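Long-range contact in leucyl-tRNA synthetase subunit alpha (Aquifex aeolicus, PDB 3PZ5), which charges tRNA with leucine and, through the CP1 editing domain that makes up this fragment, probably hydrolyses wrongly charged tRNA: residues I14-E19 with I26-T31. The protein carries 1 engineered substitution. Numbering follows the deposited sequence.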
ATOM      1  N   ILE A  14      10.093  -2.924   1.120  1.00 29.25           N
ATOM      2  CA  ILE A  14       9.400  -4.150   0.741  1.00 28.31           C
ATOM      3  C   ILE A  14       9.086  -4.130  -0.755  1.00 27.65           C
ATOM      4  O   ILE A  14       8.643  -3.112  -1.285  1.00 27.62           O
ATOM      5  CB  ILE A  14       8.113  -4.351   1.587  1.00 28.45           C
ATOM      6  CG1 ILE A  14       8.438  -4.268   3.091  1.00 28.90           C
ATOM      7  CG2 ILE A  14       7.444  -5.677   1.249  1.00 28.26           C
ATOM      8  CD1 ILE A  14       7.279  -4.610   4.034  1.00 29.03           C
ATOM      9  N   ARG A  15       9.320  -5.257  -1.422  1.00 26.76           N
ATOM     10  CA  ARG A  15       9.249  -5.332  -2.882  1.00 26.06           C
ATOM     11  C   ARG A  15       7.974  -6.014  -3.396  1.00 25.78           C
ATOM     12  O   ARG A  15       7.662  -7.142  -3.019  1.00 25.57           O
ATOM     13  CB  ARG A  15      10.502  -6.032  -3.429  1.00 25.98           C
ATOM     14  CG  ARG A  15      10.654  -5.997  -4.949  1.00 25.54           C
ATOM     15  CD  ARG A  15      12.095  -6.255  -5.382  1.00 24.55           C
ATOM     16  NE  ARG A  15      12.990  -5.172  -4.982  1.00 23.90           N
ATOM     17  CZ  ARG A  15      14.283  -5.098  -5.293  1.00 24.17           C
ATOM     18  NH1 ARG A  15      14.864  -6.046  -6.024  1.00 23.83           N
ATOM     19  NH2 ARG A  15      15.000  -4.065  -4.871  1.00 23.49           N
ATOM     20  N   PHE A  16       7.257  -5.320  -4.275  1.00 25.49           N
ATOM     21  CA  PHE A  16       5.998  -5.807  -4.820  1.00 25.37           C
ATOM     22  C   PHE A  16       6.094  -5.956  -6.329  1.00 25.49           C
ATOM     23  O   PHE A  16       6.059  -4.968  -7.066  1.00 25.68           O
ATOM     24  CB  PHE A  16       4.860  -4.840  -4.473  1.00 25.27           C
ATOM     25  CG  PHE A  16       4.438  -4.878  -3.028  1.00 25.05           C
ATOM     26  CD1 PHE A  16       5.209  -4.269  -2.043  1.00 24.38           C
ATOM     27  CD2 PHE A  16       3.256  -5.507  -2.657  1.00 24.58           C
ATOM     28  CE1 PHE A  16       4.815  -4.294  -0.706  1.00 25.05           C
ATOM     29  CE2 PHE A  16       2.852  -5.537  -1.320  1.00 25.27           C
ATOM     30  CZ  PHE A  16       3.635  -4.933  -0.341  1.00 25.01           C
ATOM     31  N   TYR A  17       6.209  -7.195  -6.790  1.00 25.50           N
ATOM     32  CA  TYR A  17       6.251  -7.465  -8.219  1.00 25.43           C
ATOM     33  C   TYR A  17       4.875  -7.315  -8.833  1.00 25.54           C
ATOM     34  O   TYR A  17       3.895  -7.843  -8.313  1.00 25.75           O
ATOM     35  CB  TYR A  17       6.842  -8.850  -8.497  1.00 25.31           C
ATOM     36  CG  TYR A  17       8.350  -8.847  -8.426  1.00 25.40           C
ATOM     37  CD1 TYR A  17       9.121  -8.630  -9.570  1.00 25.22           C
ATOM     38  CD2 TYR A  17       9.009  -9.022  -7.209  1.00 25.68           C
ATOM     39  CE1 TYR A  17      10.510  -8.609  -9.507  1.00 25.32           C
ATOM     40  CE2 TYR A  17      10.400  -9.005  -7.135  1.00 25.67           C
ATOM     41  CZ  TYR A  17      11.141  -8.799  -8.286  1.00 25.82           C
ATOM     42  OH  TYR A  17      12.514  -8.776  -8.211  1.00 26.38           O
ATOM     43  N   VAL A  18       4.817  -6.576  -9.935  1.00 25.61           N
ATOM     44  CA  VAL A  18       3.582  -6.335 -10.669  1.00 25.60           C
ATOM     45  C   VAL A  18       3.298  -7.511 -11.605  1.00 25.80           C
ATOM     46  O   VAL A  18       4.178  -7.949 -12.339  1.00 25.78           O
ATOM     47  CB  VAL A  18       3.676  -5.018 -11.476  1.00 25.62           C
ATOM     48  CG1 VAL A  18       2.324  -4.633 -12.064  1.00 25.44           C
ATOM     49  CG2 VAL A  18       4.209  -3.898 -10.596  1.00 25.65           C
ATOM     50  N   GLU A  19       2.064  -8.007 -11.580  1.00 26.14           N
ATOM     51  CA  GLU A  19       1.687  -9.197 -12.347  1.00 26.62           C
ATOM     52  C   GLU A  19       1.402  -8.899 -13.820  1.00 26.65           C
ATOM     53  O   GLU A  19       0.243  -8.842 -14.251  1.00 26.55           O
ATOM     54  CB  GLU A  19       0.526  -9.931 -11.667  1.00 26.85           C
ATOM     55  CG  GLU A  19       0.981 -10.769 -10.472  1.00 28.33           C
ATOM     56  CD  GLU A  19      -0.147 -11.166  -9.529  1.00 30.71           C
ATOM     57  OE1 GLU A  19      -1.238 -11.569 -10.005  1.00 31.48           O
ATOM     58  OE2 GLU A  19       0.069 -11.086  -8.298  1.00 31.32           O
ATOM     59  N   ILE A  26       7.589  -2.734  -7.426  1.00 23.92           N
ATOM     60  CA  ILE A  26       7.409  -1.489  -6.705  1.00 24.07           C
ATOM     61  C   ILE A  26       8.014  -1.631  -5.316  1.00 24.34           C
ATOM     62  O   ILE A  26       7.512  -2.382  -4.473  1.00 24.38           O
ATOM     63  CB  ILE A  26       5.916  -1.089  -6.609  1.00 23.99           C
ATOM     64  CG1 ILE A  26       5.320  -0.892  -8.007  1.00 23.89           C
ATOM     65  CG2 ILE A  26       5.750   0.177  -5.774  1.00 24.12           C
ATOM     66  CD1 ILE A  26       3.796  -0.933  -8.055  1.00 23.70           C
ATOM     67  N   ASP A  27       9.114  -0.928  -5.089  1.00 24.63           N
ATOM     68  CA  ASP A  27       9.681  -0.869  -3.762  1.00 25.02           C
ATOM     69  C   ASP A  27       8.881   0.117  -2.932  1.00 25.20           C
ATOM     70  O   ASP A  27       8.497   1.190  -3.404  1.00 25.03           O
ATOM     71  CB  ASP A  27      11.162  -0.499  -3.801  1.00 25.21           C
ATOM     72  CG  ASP A  27      12.054  -1.688  -4.128  1.00 26.00           C
ATOM     73  OD1 ASP A  27      11.565  -2.840  -4.097  1.00 26.60           O
ATOM     74  OD2 ASP A  27      13.256  -1.472  -4.407  1.00 27.01           O
ATOM     75  N   VAL A  28       8.623  -0.276  -1.694  1.00 25.44           N
ATOM     76  CA  VAL A  28       7.801   0.494  -0.787  1.00 25.83           C
ATOM     77  C   VAL A  28       8.535   0.619   0.539  1.00 26.04           C
ATOM     78  O   VAL A  28       9.056  -0.370   1.058  1.00 26.23           O
ATOM     79  CB  VAL A  28       6.427  -0.199  -0.592  1.00 25.78           C
ATOM     80  CG1 VAL A  28       5.811   0.161   0.743  1.00 26.06           C
ATOM     81  CG2 VAL A  28       5.483   0.144  -1.739  1.00 25.31           C
ATOM     82  N   PHE A  29       8.595   1.835   1.070  1.00 26.30           N
ATOM     83  CA  PHE A  29       9.113   2.035   2.416  1.00 26.59           C
ATOM     84  C   PHE A  29       7.971   2.036   3.426  1.00 26.69           C
ATOM     85  O   PHE A  29       6.930   2.672   3.212  1.00 26.35           O
ATOM     86  CB  PHE A  29       9.920   3.332   2.531  1.00 26.70           C
ATOM     87  CG  PHE A  29      10.355   3.649   3.944  1.00 27.22           C
ATOM     88  CD1 PHE A  29      11.509   3.082   4.475  1.00 27.07           C
ATOM     89  CD2 PHE A  29       9.591   4.492   4.749  1.00 27.48           C
ATOM     90  CE1 PHE A  29      11.902   3.360   5.779  1.00 27.70           C
ATOM     91  CE2 PHE A  29       9.975   4.779   6.054  1.00 27.53           C
ATOM     92  CZ  PHE A  29      11.135   4.213   6.571  1.00 27.96           C
ATOM     93  N   THR A  30       8.184   1.328   4.530  1.00 26.75           N
ATOM     94  CA  THR A  30       7.209   1.273   5.613  1.00 27.07           C
ATOM     95  C   THR A  30       7.897   1.234   6.972  1.00 27.12           C
ATOM     96  O   THR A  30       8.982   0.663   7.109  1.00 27.27           O
ATOM     97  CB  THR A  30       6.247   0.055   5.470  1.00 27.06           C
ATOM     98  OG1 THR A  30       5.347   0.016   6.584  1.00 27.50           O
ATOM     99  CG2 THR A  30       7.015  -1.263   5.398  1.00 27.04           C
ATOM    100  N   THR A  31       7.263   1.846   7.969  1.00 27.11           N
ATOM    101  CA  THR A  31       7.713   1.736   9.359  1.00 27.28           C
ATOM    102  C   THR A  31       6.951   0.612  10.067  1.00 27.03           C
ATOM    103  O   THR A  31       7.123   0.387  11.268  1.00 27.22           O
ATOM    104  CB  THR A  31       7.518   3.060  10.140  1.00 27.41           C
ATOM    105  OG1 THR A  31       6.149   3.472  10.051  1.00 28.00           O
ATOM    106  CG2 THR A  31       8.417   4.166   9.580  1.00 27.79           C
TER
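The guanidinium of R15 takes the carboxylate of D27 at its edge, the two planes 25° apart and both oxygens somewhat out of the guanidinium plane, while Y25 makes a cation-pi contact with the same arginine. The grip is side-on, a salt bridge of two hydrogen bonds, NE of R15 to OD1 of D27 at 2.9 Å and NH2 of R15 to OD2 of D27 at 3.2 Å, each oxygen offering its syn lone pair. CG of R15 stands anti to the backbone N (chi1 -171°) and the chain bends at chi3, which brings the NE edge alongside the aspartate. Opposite charges suit this non-hydrogen-bonded pair, whose side chains share a partly exposed face; an alanine in place of R15 would probably leave the D27 carboxylate without its charged mate and Y25 without its cation. On the other, buried face the F16 ring has the carbonyl O of I26 at its edge, and its CE1 comes obliquely to CB of V28 at 4.4 Å. M126 and I108 also touch this ring. Beta-branched residues, well suited to strands, extend the apolar side: CD1 of I14 meets CG2 of T30 at 3.6 Å, T30 giving only this methyl while its OG1 bonds to R32 N. CG2 of V18 reaches CD1 of I26 at 3.9 Å, both side chains also touching L54 of helix 50-60. Between the faces, I14 with V28 and F16 with I26 each exchange two backbone hydrogen bonds, the shortest from I26 N to F16 O at 2.7 Å. The arrangement is an antiparallel beta hairpin, strands 12-18 and 25-30, with the R15-D27 salt bridge on one face and a mainly apolar, largely buried face on the other, built into the mixed sheet of the editing domain.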